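Local coordinates for protein probable glutathione reductase (Sinorhizobium meliloti, PDB 4DNA) that probably reduces glutathione disulfide to glutathione with NADPH, working as an FAD-dependent homodimer, at residues N161-L166 with V183-I188; E204-F209 with P349-V354; D232-V237 with D258-A263; V354-T357 with R363-Q366; V403-L408 with Q417-S422. One frame throughout, in Å; residues are numbered along the deposited sequence.

Contact 1 of 5, residues N161-L166 with V183-I188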
# COMPACT_ATOMS: atom_id res chain seq x y z
N ASN A 161 20.04 -16.10 13.28
CA ASN A 161 21.36 -16.09 12.70
C ASN A 161 21.49 -17.23 11.71
O ASN A 161 21.88 -17.01 10.57
CB ASN A 161 22.43 -16.16 13.78
CG ASN A 161 22.71 -14.81 14.42
OD1 ASN A 161 22.48 -13.77 13.81
ND2 ASN A 161 23.19 -14.82 15.65
N GLU A 162 21.11 -18.44 12.12
CA GLU A 162 21.28 -19.62 11.26
C GLU A 162 20.11 -19.87 10.35
O GLU A 162 20.20 -20.71 9.45
CB GLU A 162 21.49 -20.89 12.08
CG GLU A 162 22.74 -20.89 12.92
CD GLU A 162 22.49 -20.17 14.22
OE1 GLU A 162 21.48 -20.49 14.87
OE2 GLU A 162 23.29 -19.28 14.55
N ALA A 163 19.01 -19.18 10.58
CA ALA A 163 17.79 -19.50 9.86
C ALA A 163 17.96 -19.21 8.38
O ALA A 163 17.67 -20.05 7.53
CB ALA A 163 16.61 -18.74 10.43
N PHE A 164 18.46 -18.02 8.08
CA PHE A 164 18.63 -17.61 6.70
C PHE A 164 19.58 -18.52 5.94
O PHE A 164 19.45 -18.67 4.71
CB PHE A 164 19.13 -16.17 6.62
CG PHE A 164 18.19 -15.17 7.20
CD1 PHE A 164 16.98 -14.88 6.56
CD2 PHE A 164 18.49 -14.53 8.38
CE1 PHE A 164 16.09 -13.96 7.09
CE2 PHE A 164 17.61 -13.61 8.92
CZ PHE A 164 16.41 -13.32 8.27
N ASP A 165 20.52 -19.13 6.66
CA ASP A 165 21.62 -19.84 6.02
C ASP A 165 21.68 -21.34 6.31
O ASP A 165 22.75 -21.94 6.20
CB ASP A 165 22.97 -19.21 6.41
CG ASP A 165 23.17 -17.84 5.80
OD1 ASP A 165 22.78 -17.61 4.63
OD2 ASP A 165 23.75 -16.97 6.49
N LEU A 166 20.56 -21.95 6.67
CA LEU A 166 20.56 -23.40 6.86
C LEU A 166 21.15 -24.06 5.61
O LEU A 166 20.85 -23.64 4.49
CB LEU A 166 19.16 -23.94 7.14
CG LEU A 166 18.54 -23.54 8.47
CD1 LEU A 166 17.06 -23.86 8.46
CD2 LEU A 166 19.22 -24.28 9.60
N VAL A 183 6.58 -15.20 14.29
CA VAL A 183 5.48 -15.29 13.35
C VAL A 183 5.91 -15.08 11.90
O VAL A 183 5.36 -15.72 11.00
CB VAL A 183 4.26 -14.45 13.74
CG1 VAL A 183 3.76 -14.89 15.11
CG2 VAL A 183 4.57 -12.97 13.74
N GLU A 184 6.89 -14.20 11.67
CA GLU A 184 7.45 -13.99 10.33
C GLU A 184 8.08 -15.26 9.78
O GLU A 184 7.69 -15.76 8.72
CB GLU A 184 8.47 -12.86 10.36
CG GLU A 184 7.87 -11.47 10.59
CD GLU A 184 8.89 -10.34 10.50
OE1 GLU A 184 10.11 -10.57 10.79
OE2 GLU A 184 8.46 -9.22 10.14
N PHE A 185 9.04 -15.81 10.51
CA PHE A 185 9.68 -17.04 10.08
C PHE A 185 8.71 -18.19 9.83
O PHE A 185 8.78 -18.84 8.80
CB PHE A 185 10.78 -17.43 11.05
CG PHE A 185 12.09 -16.80 10.72
CD1 PHE A 185 12.85 -17.28 9.67
CD2 PHE A 185 12.53 -15.69 11.41
CE1 PHE A 185 14.06 -16.69 9.33
CE2 PHE A 185 13.74 -15.09 11.08
CZ PHE A 185 14.50 -15.60 10.04
N ALA A 186 7.80 -18.41 10.77
CA ALA A 186 6.79 -19.44 10.62
C ALA A 186 6.06 -19.27 9.32
O ALA A 186 5.81 -20.23 8.60
CB ALA A 186 5.81 -19.41 11.77
N ASN A 187 5.72 -18.03 9.00
CA ASN A 187 5.09 -17.75 7.71
C ASN A 187 6.03 -17.96 6.53
O ASN A 187 5.61 -18.49 5.50
CB ASN A 187 4.45 -16.37 7.71
CG ASN A 187 3.12 -16.37 8.40
OD1 ASN A 187 2.11 -16.75 7.81
ND2 ASN A 187 3.10 -15.96 9.66
N ILE A 188 7.30 -17.55 6.68
CA ILE A 188 8.26 -17.74 5.60
C ILE A 188 8.37 -19.24 5.32
O ILE A 188 8.11 -19.69 4.20
CB ILE A 188 9.63 -17.08 5.91
CG1 ILE A 188 9.54 -15.56 5.75
CG2 ILE A 188 10.70 -17.58 4.95
CD1 ILE A 188 10.57 -14.80 6.55
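Ala163, on the short helix that begins at 160, points its methyl group at the ring of Phe185 on helix 180-191. Ala163 CB lies 3.5 Å from Phe185 CE1, and it approaches that ring obliquely. Next in the chain, Phe164 swings its ring to the same partner: CG sits beside the backbone N (chi1 -62°), which carries the ring round until its far rim meets Phe185. There Phe164 CZ and Phe185 CZ are 3.5 Å apart. Phe185 CZ stands 3.4 Å above one face of the Phe164 ring, displaced toward the rim, and the planes are inclined at 56°, so the pair is neither a parallel stack nor a clean T. From Ala163 a type I turn runs to Leu166 and leads the chain away. With a leucine at Phe185, the Phe164 face and the Ala163 methyl would probably lose their shared aromatic partner, and the Phe164 ring would be less firmly fixed. Further support comes from Tyr54, whose ring meets Phe164 edge-to-face, and from Met261 of strand 259-262, which packs on Phe185. The Phe185 side chain is also about 4 Å from the bound FAD at nearest atoms. The partner helix begins within a GxGxxA sequence (Gly177, Gly179, Ala182) and includes predicted NAD-binding residues, consistent with the dinucleotide-binding helix of a Rossmann-type domain.

Contact 2 of 5, residues E204-F209 with P349-V354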
# COMPACT_ATOMS: atom_id res chain seq x y z
N GLU A 204 -1.70 -15.52 24.01
CA GLU A 204 -1.93 -15.21 22.60
C GLU A 204 -0.67 -14.64 21.97
O GLU A 204 0.09 -13.95 22.63
CB GLU A 204 -3.08 -14.22 22.45
CG GLU A 204 -4.29 -14.58 23.30
CD GLU A 204 -5.52 -13.71 23.06
OE1 GLU A 204 -5.58 -13.01 22.04
OE2 GLU A 204 -6.43 -13.76 23.90
N ILE A 205 -0.45 -14.94 20.69
CA ILE A 205 0.75 -14.47 19.96
C ILE A 205 0.76 -12.95 19.82
O ILE A 205 -0.29 -12.32 19.96
CB ILE A 205 0.89 -15.10 18.57
CG1 ILE A 205 -0.36 -14.85 17.73
CG2 ILE A 205 1.19 -16.59 18.68
CD1 ILE A 205 -0.21 -15.23 16.28
N LEU A 206 1.92 -12.36 19.56
CA LEU A 206 2.03 -10.91 19.46
C LEU A 206 1.19 -10.21 20.53
O LEU A 206 0.34 -9.38 20.21
CB LEU A 206 1.58 -10.45 18.07
CG LEU A 206 2.12 -11.22 16.89
CD1 LEU A 206 1.46 -10.74 15.61
CD2 LEU A 206 3.62 -11.03 16.80
N SER A 207 1.44 -10.58 21.78
CA SER A 207 0.69 -10.11 22.95
C SER A 207 0.61 -8.59 23.14
O SER A 207 -0.26 -8.11 23.88
CB SER A 207 1.33 -10.70 24.19
OG SER A 207 2.70 -10.31 24.24
N ARG A 208 1.52 -7.84 22.51
CA ARG A 208 1.56 -6.38 22.57
C ARG A 208 0.63 -5.73 21.56
O ARG A 208 0.36 -4.53 21.62
CB ARG A 208 2.99 -5.87 22.31
CG ARG A 208 3.98 -6.12 23.42
CD ARG A 208 3.81 -5.12 24.55
NE ARG A 208 5.11 -4.76 25.12
CZ ARG A 208 5.33 -3.72 25.92
NH1 ARG A 208 4.35 -2.91 26.27
NH2 ARG A 208 6.56 -3.50 26.38
N PHE A 209 0.13 -6.54 20.62
CA PHE A 209 -0.69 -6.07 19.51
C PHE A 209 -2.18 -6.03 19.85
O PHE A 209 -2.63 -6.62 20.85
CB PHE A 209 -0.39 -6.89 18.26
CG PHE A 209 0.97 -6.59 17.66
CD1 PHE A 209 2.14 -6.92 18.35
CD2 PHE A 209 1.09 -5.94 16.44
CE1 PHE A 209 3.38 -6.62 17.81
CE2 PHE A 209 2.32 -5.63 15.91
CZ PHE A 209 3.47 -5.97 16.58
N PRO A 349 -1.29 -13.07 6.56
CA PRO A 349 -1.41 -11.66 6.14
C PRO A 349 -0.54 -10.69 6.95
O PRO A 349 -0.25 -10.95 8.13
CB PRO A 349 -2.89 -11.36 6.37
CG PRO A 349 -3.30 -12.30 7.45
CD PRO A 349 -2.54 -13.56 7.18
N GLU A 350 -0.14 -9.58 6.33
CA GLU A 350 0.64 -8.55 7.01
C GLU A 350 -0.13 -7.87 8.11
O GLU A 350 -1.35 -7.77 8.06
CB GLU A 350 1.05 -7.45 6.05
CG GLU A 350 2.43 -7.58 5.50
CD GLU A 350 2.61 -6.67 4.31
OE1 GLU A 350 2.93 -5.48 4.53
OE2 GLU A 350 2.41 -7.15 3.16
N ILE A 351 0.60 -7.38 9.11
CA ILE A 351 0.06 -6.43 10.04
C ILE A 351 0.73 -5.07 9.78
O ILE A 351 1.88 -5.00 9.36
CB ILE A 351 0.16 -6.94 11.50
CG1 ILE A 351 -0.69 -8.21 11.63
CG2 ILE A 351 -0.32 -5.89 12.49
CD1 ILE A 351 -0.42 -9.07 12.85
N GLY A 352 -0.03 -4.00 9.96
CA GLY A 352 0.48 -2.64 9.96
C GLY A 352 -0.23 -1.92 11.09
O GLY A 352 -1.45 -2.05 11.24
N THR A 353 0.51 -1.19 11.91
CA THR A 353 -0.07 -0.63 13.12
C THR A 353 0.58 0.67 13.56
O THR A 353 1.79 0.80 13.51
CB THR A 353 -0.14 -1.67 14.27
OG1 THR A 353 -0.95 -1.16 15.33
CG2 THR A 353 1.24 -2.01 14.81
N VAL A 354 -0.26 1.62 13.97
CA VAL A 354 0.14 2.91 14.52
C VAL A 354 -0.75 3.15 15.71
O VAL A 354 -1.93 2.75 15.71
CB VAL A 354 -0.21 4.10 13.61
CG1 VAL A 354 0.76 5.23 13.85
CG2 VAL A 354 -0.27 3.72 12.14
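Leu206 and Phe209, first and last residues of a type I turn in the nucleotide-binding part of the chain, pack on Ile351 and Thr353 of strand 351-355 in the dimerisation domain. The turn is closed by a backbone hydrogen bond from Phe209 N to Leu206 O (2.9 Å), and both side chains are directed at the strand. Ile351 answers with separate branches. Its CG1 lies beside the backbone N (chi1 -63°) and carries CD1 out to meet Leu206 tip to tip, CD1 to CD1 at 3.7 Å. The other branch, CG2, is directed at the Phe209 ring and stops 4.2 Å from CD2 of Phe209. Two residues along the strand, Thr353 CG2 comes within 3.9 Å of Phe209 CE2. Both methyls reach the ring obliquely, neither squarely over its face nor at its edge. In Thr353 the hydroxyl stands anti to the backbone N (chi1 -169°), which turns the methyl branch to the ring while OG1 bonds to His406 ND1 of strand 402-408. Across these two segments the evidence is therefore wholly apolar: three side-chain approaches and 142 Å² of buried surface. Leu206 also touches the side chains of Val183 and Tyr180, the latter an FAD-binding residue. Leu217 of helix 211-223 lies against both Leu206 and Ile351, Val345 of strand 343-345 flanks Phe209 and Ile351, and Leu408 of strand 402-408 packs on Ile351.

Contact 3 of 5, residues D232-V237 with D258-A263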
# COMPACT_ATOMS: atom_id res chain seq x y z
N ASP A 232 2.28 -22.84 26.50
CA ASP A 232 3.13 -24.02 26.57
C ASP A 232 4.58 -23.69 26.31
O ASP A 232 4.89 -22.65 25.74
CB ASP A 232 2.64 -25.07 25.58
CG ASP A 232 3.09 -26.48 25.94
OD1 ASP A 232 3.69 -26.69 27.02
OD2 ASP A 232 2.82 -27.38 25.12
N ILE A 233 5.46 -24.59 26.73
CA ILE A 233 6.89 -24.36 26.81
C ILE A 233 7.62 -25.63 26.36
O ILE A 233 7.07 -26.73 26.46
CB ILE A 233 7.26 -23.98 28.28
CG1 ILE A 233 8.43 -23.00 28.33
CG2 ILE A 233 7.48 -25.21 29.17
CD1 ILE A 233 8.45 -22.15 29.60
N ILE A 234 8.85 -25.49 25.87
CA ILE A 234 9.70 -26.68 25.62
C ILE A 234 10.48 -27.09 26.88
O ILE A 234 11.28 -26.30 27.39
CB ILE A 234 10.65 -26.46 24.41
CG1 ILE A 234 9.85 -26.40 23.12
CG2 ILE A 234 11.67 -27.59 24.31
CD1 ILE A 234 10.65 -25.93 21.92
N GLN A 235 10.23 -28.31 27.38
CA GLN A 235 10.94 -28.88 28.54
C GLN A 235 12.43 -29.10 28.22
O GLN A 235 13.31 -28.71 29.00
CB GLN A 235 10.35 -30.24 29.01
CG GLN A 235 8.83 -30.36 29.09
CD GLN A 235 8.24 -29.90 30.41
OE1 GLN A 235 8.52 -28.80 30.88
NE2 GLN A 235 7.39 -30.73 31.00
N SER A 236 12.69 -29.74 27.07
CA SER A 236 14.04 -30.06 26.60
C SER A 236 14.05 -30.49 25.14
O SER A 236 13.04 -31.00 24.61
CB SER A 236 14.64 -31.19 27.44
OG SER A 236 13.90 -32.37 27.21
N VAL A 237 15.19 -30.31 24.49
CA VAL A 237 15.39 -30.79 23.13
C VAL A 237 16.45 -31.86 23.15
O VAL A 237 17.45 -31.76 23.88
CB VAL A 237 15.82 -29.66 22.17
CG1 VAL A 237 15.89 -30.16 20.74
CG2 VAL A 237 14.86 -28.48 22.24
N ASP A 258 12.72 -31.40 11.82
CA ASP A 258 14.06 -31.25 11.27
C ASP A 258 14.88 -30.16 11.99
O ASP A 258 16.04 -30.35 12.31
CB ASP A 258 14.01 -31.01 9.76
CG ASP A 258 13.77 -32.29 8.97
OD1 ASP A 258 14.28 -33.34 9.38
OD2 ASP A 258 13.10 -32.24 7.93
N GLN A 259 14.26 -29.01 12.26
CA GLN A 259 14.92 -27.94 13.00
C GLN A 259 14.01 -27.42 14.11
O GLN A 259 12.77 -27.47 13.98
CB GLN A 259 15.33 -26.79 12.08
CG GLN A 259 16.19 -27.19 10.89
CD GLN A 259 17.66 -27.36 11.25
OE1 GLN A 259 18.19 -26.70 12.14
NE2 GLN A 259 18.32 -28.25 10.54
N VAL A 260 14.63 -26.95 15.20
CA VAL A 260 13.92 -26.28 16.28
C VAL A 260 14.48 -24.88 16.47
O VAL A 260 15.61 -24.71 16.92
CB VAL A 260 14.00 -27.06 17.61
CG1 VAL A 260 13.30 -26.28 18.72
CG2 VAL A 260 13.38 -28.44 17.47
N MSE A 261 13.70 -23.87 16.12
CA MSE A 261 14.13 -22.50 16.20
C MSE A 261 13.66 -21.88 17.47
O MSE A 261 12.47 -21.93 17.81
CB MSE A 261 13.53 -21.73 15.04
CG MSE A 261 14.12 -20.33 14.97
SE MSE A 261 13.40 -19.53 13.33
CE MSE A 261 14.90 -18.36 12.82
N LEU A 262 14.61 -21.27 18.17
CA LEU A 262 14.30 -20.40 19.30
C LEU A 262 14.24 -18.94 18.87
O LEU A 262 15.25 -18.35 18.50
CB LEU A 262 15.33 -20.55 20.40
CG LEU A 262 15.52 -21.97 20.89
CD1 LEU A 262 16.72 -21.95 21.81
CD2 LEU A 262 14.26 -22.48 21.59
N ALA A 263 13.03 -18.38 18.91
CA ALA A 263 12.80 -17.00 18.53
C ALA A 263 12.17 -16.25 19.69
O ALA A 263 11.16 -15.56 19.50
CB ALA A 263 11.91 -16.93 17.30
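Ile234 turns CG1 beside its own backbone N (chi1 -68°) and then extends the branch, which sends CD1 out toward Val260. Val260 in turn holds CG1 trans to its amide nitrogen (chi1 177°), and this one methyl takes both of the close approaches from the other segment. Ile234 CD1 lies 4.2 Å from Val260 CG1, with the two side chains lying antiparallel alongside each other. The second approach is looser: Val237 CG2 is 4.4 Å from Val260 CG1. Ile234 and Val237, three positions apart on one strand, both face Val260, consistent with a bend at Gln235, whose backbone angles are helix-like. The nearest CA atoms, those of Val237 and Val260, are 8.3 Å apart, well beyond the spacing of paired strands. That separation fits the topology. Strand 234-239 is an outer member of a three-stranded antiparallel sheet, whereas strand 259-262 is an outer strand of the parallel Rossmann-type sheet, so the methyl contacts join two layers and not two strands of one sheet. Leu174 and Ala176, on the neighbouring parallel strand 172-176, also touch Ile234, while Arg245 of the antiparallel sheet packs on Val260. Just ahead of Ile234 the backbone is held locally by a hydrogen bond from Ile233 N to Asp232 OD1 (2.8 Å), OD1 being met from above the carboxylate plane. Asp232 OD2 bonds separately to His252 ND1.

Contact 4 of 5, residues V354-T357 with R363-Q366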
# COMPACT_ATOMS: atom_id res chain seq x y z
N VAL A 354 -0.26 1.62 13.97
CA VAL A 354 0.14 2.91 14.52
C VAL A 354 -0.75 3.15 15.71
O VAL A 354 -1.93 2.75 15.71
CB VAL A 354 -0.21 4.10 13.61
CG1 VAL A 354 0.76 5.23 13.85
CG2 VAL A 354 -0.27 3.72 12.14
N GLY A 355 -0.20 3.83 16.72
CA GLY A 355 -0.98 4.23 17.87
C GLY A 355 -1.22 3.08 18.81
O GLY A 355 -0.49 2.10 18.77
N ILE A 356 -2.27 3.20 19.61
CA ILE A 356 -2.52 2.31 20.76
C ILE A 356 -3.67 1.31 20.54
O ILE A 356 -4.57 1.56 19.73
CB ILE A 356 -2.78 3.16 22.02
CG1 ILE A 356 -4.00 4.07 21.81
CG2 ILE A 356 -1.54 3.97 22.37
CD1 ILE A 356 -4.48 4.83 23.03
N THR A 357 -3.65 0.20 21.26
CA THR A 357 -4.67 -0.84 21.09
C THR A 357 -6.04 -0.47 21.69
O THR A 357 -6.14 0.40 22.55
CB THR A 357 -4.23 -2.21 21.69
OG1 THR A 357 -4.38 -2.20 23.12
CG2 THR A 357 -2.81 -2.55 21.29
N ARG A 363 -8.83 1.89 28.60
CA ARG A 363 -8.32 2.28 29.91
C ARG A 363 -7.98 3.77 29.99
O ARG A 363 -8.34 4.43 30.95
CB ARG A 363 -7.10 1.44 30.31
CG ARG A 363 -7.42 0.02 30.78
CD ARG A 363 -6.24 -0.62 31.50
NE ARG A 363 -5.02 -0.51 30.70
CZ ARG A 363 -4.47 -1.52 30.02
NH1 ARG A 363 -5.00 -2.74 30.06
NH2 ARG A 363 -3.37 -1.30 29.29
N LYS A 364 -7.29 4.29 28.97
CA LYS A 364 -6.77 5.65 29.00
C LYS A 364 -7.83 6.75 28.87
O LYS A 364 -7.68 7.82 29.47
CB LYS A 364 -5.73 5.78 27.89
CG LYS A 364 -5.19 7.18 27.64
CD LYS A 364 -3.95 7.10 26.76
CE LYS A 364 -3.35 8.49 26.58
NZ LYS A 364 -2.08 8.39 25.82
N PHE A 365 -8.88 6.47 28.10
CA PHE A 365 -9.96 7.43 27.86
C PHE A 365 -11.30 6.89 28.34
O PHE A 365 -11.52 5.68 28.32
CB PHE A 365 -10.04 7.72 26.37
CG PHE A 365 -8.80 8.33 25.81
CD1 PHE A 365 -8.37 9.59 26.22
CD2 PHE A 365 -8.06 7.65 24.85
CE1 PHE A 365 -7.21 10.16 25.70
CE2 PHE A 365 -6.91 8.23 24.32
CZ PHE A 365 -6.49 9.48 24.74
N GLN A 366 -12.19 7.78 28.78
CA GLN A 366 -13.48 7.37 29.37
C GLN A 366 -14.43 6.80 28.33
O GLN A 366 -15.22 5.91 28.62
CB GLN A 366 -14.14 8.56 30.08
CG GLN A 366 -15.54 8.30 30.62
CD GLN A 366 -15.98 9.27 31.71
OE1 GLN A 366 -15.63 10.45 31.71
NE2 GLN A 366 -16.76 8.77 32.65
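Apolar packing carries the contact, and all of it is made by one methyl of Ile356. Its CD1 lies 4.4 Å from Lys364 CD and, at the same distance of 4.4 Å, from Phe365 CE2. The isoleucine sets CG1 between the backbone N and the carbonyl carbon (chi1 59°) and continues it extended, so that CD1 projects to the far end of the helix. Lys364 presents aliphatic methylenes here, its chain fully extended as it passes Ile356. The aromatic component lies within the second segment: Lys364 CG sits 3.8 Å above one face of the Phe365 ring, over its centre, while Ile356 CD1 meets that ring obliquely. These contacts close a strand-to-helix connection in the dimerisation domain. Strand 351-355 ends, helix 358-364 follows after two residues, and Ile356, placed before the helix, packs on its last residue, Lys364, and on Phe365, the first residue to leave helical geometry. Polar interactions fix the other end of the helix. Thr357 occupies the N-cap position and its side chain caps a backbone N farther along; Glu360 OE1 bonds back to Thr357 N, an exchange resembling a capping box. Among charged groups, Arg363 NH1 forms a salt bridge with Glu359 OE2. Backbone hydrogen bonding between Ile356 and Val403 ties the connection to strand 402-408, and the Val403 side chain touches both Ile356 and Phe365.

Contact 5 of 5, residues V403-L408 with Q417-S422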
# COMPACT_ATOMS: atom_id res chain seq x y z
N VAL A 403 -6.57 7.53 17.63
CA VAL A 403 -5.49 7.27 18.58
C VAL A 403 -4.83 5.93 18.26
O VAL A 403 -3.80 5.56 18.86
CB VAL A 403 -6.01 7.27 20.05
CG1 VAL A 403 -6.62 8.61 20.44
CG2 VAL A 403 -7.02 6.14 20.29
N GLY A 404 -5.43 5.19 17.34
CA GLY A 404 -4.93 3.89 16.94
C GLY A 404 -5.57 3.49 15.63
O GLY A 404 -6.79 3.67 15.43
N ALA A 405 -4.73 2.96 14.74
CA ALA A 405 -5.14 2.34 13.48
C ALA A 405 -4.37 1.02 13.33
O ALA A 405 -3.16 0.98 13.54
CB ALA A 405 -4.85 3.24 12.32
N HIS A 406 -5.11 -0.04 12.98
CA HIS A 406 -4.60 -1.41 12.88
C HIS A 406 -5.16 -2.09 11.67
O HIS A 406 -6.38 -2.11 11.47
CB HIS A 406 -4.99 -2.19 14.13
CG HIS A 406 -4.81 -1.41 15.40
ND1 HIS A 406 -3.62 -1.33 16.04
CD2 HIS A 406 -5.71 -0.65 16.14
CE1 HIS A 406 -3.76 -0.56 17.14
NE2 HIS A 406 -5.04 -0.15 17.19
N ILE A 407 -4.26 -2.66 10.88
CA ILE A 407 -4.58 -3.28 9.60
C ILE A 407 -4.02 -4.69 9.55
O ILE A 407 -2.84 -4.90 9.82
CB ILE A 407 -3.95 -2.53 8.39
CG1 ILE A 407 -4.14 -1.01 8.49
CG2 ILE A 407 -4.53 -3.05 7.08
CD1 ILE A 407 -5.57 -0.54 8.36
N LEU A 408 -4.88 -5.65 9.23
CA LEU A 408 -4.43 -6.99 8.94
C LEU A 408 -4.78 -7.28 7.48
O LEU A 408 -5.96 -7.25 7.10
CB LEU A 408 -5.11 -7.99 9.86
CG LEU A 408 -4.75 -9.46 9.66
CD1 LEU A 408 -3.27 -9.68 9.91
CD2 LEU A 408 -5.59 -10.33 10.58
N GLN A 417 2.69 3.15 7.52
CA GLN A 417 3.60 4.25 7.46
C GLN A 417 2.88 5.50 7.12
O GLN A 417 3.05 6.48 7.76
CB GLN A 417 4.62 4.01 6.38
CG GLN A 417 5.43 5.24 6.07
CD GLN A 417 6.63 5.38 6.95
OE1 GLN A 417 7.55 4.62 6.88
NE2 GLN A 417 6.62 6.37 7.79
N LEU A 418 2.01 5.44 6.13
CA LEU A 418 1.21 6.61 5.76
C LEU A 418 0.24 7.03 6.86
O LEU A 418 0.22 8.19 7.26
CB LEU A 418 0.49 6.38 4.44
CG LEU A 418 1.44 6.09 3.28
CD1 LEU A 418 0.67 5.61 2.08
CD2 LEU A 418 2.28 7.31 2.92
N LEU A 419 -0.55 6.09 7.38
CA LEU A 419 -1.37 6.39 8.52
C LEU A 419 -0.55 7.08 9.64
O LEU A 419 -1.05 7.98 10.32
CB LEU A 419 -2.04 5.14 9.06
CG LEU A 419 -3.08 4.44 8.19
CD1 LEU A 419 -3.39 3.05 8.75
CD2 LEU A 419 -4.35 5.28 8.11
N GLY A 420 0.70 6.66 9.83
CA GLY A 420 1.57 7.28 10.83
C GLY A 420 1.78 8.78 10.68
O GLY A 420 1.99 9.49 11.65
N ILE A 421 1.75 9.27 9.45
CA ILE A 421 1.85 10.69 9.23
C ILE A 421 0.59 11.34 9.80
O ILE A 421 0.66 12.29 10.59
CB ILE A 421 2.01 11.03 7.74
CG1 ILE A 421 3.29 10.37 7.19
CG2 ILE A 421 2.06 12.53 7.55
CD1 ILE A 421 3.35 10.31 5.68
N SER A 422 -0.56 10.79 9.42
CA SER A 422 -1.85 11.31 9.88
C SER A 422 -1.95 11.35 11.39
O SER A 422 -2.47 12.31 11.94
CB SER A 422 -3.00 10.51 9.29
OG SER A 422 -2.90 10.46 7.87
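Leu419 CD1 is the atom on which helix 412-424 meets strand 402-408 here. It lies 3.9 Å from Ala405 CB and 4.1 Å from Ile407 CG1, so a single methyl bridges two residues on the same side of the strand. Leu419 keeps CG beside its backbone N (chi1 -67°), which aims the branch at the sheet, and it meets the Ile407 side chain at a slant. The small Ala405 is consistent with the close approach of the backbones, with CA of Ala405 and CA of Leu419 7.4 Å apart. Between Ala405 and Ile407, His406 points away from the helix. In the next shell, Leu393 and Met391 of strand 389-396 back Ala405 and Ile407 respectively, and Val354 of strand 351-355 packs on Leu419. Val403 and Gly404 form a classic beta bulge opposite Val394. The helix also meets the second subunit: Gln417 bonds to Val438 and Met436 of that chain, and Leu419 packs on its Leu418. With 104 Å² buried and only carbon atoms touching, the strand-helix contact rests on van der Waals and hydrophobic packing.

How the contacts relate
Following the chain from its N terminus, contact 1 closes first, bringing helix 160-163 to helix 180-191 across 16 residues. Contact 2 opens soon afterwards at 204-209 and closes only at 349-354, after 139 residues, joining the nucleotide-binding part to the dimerisation domain. Contact 3 is nested inside that long loop and links two sheets; its strand 259-262 touches contact 1. Contact 4 starts on Val354, where contact 2 ends, and closes a five-residue helical segment. Contact 5 follows in series, setting helix 412-424 on strand 402-408, which pairs with strand 351-355 used by contacts 2 and 4. No two loops cross.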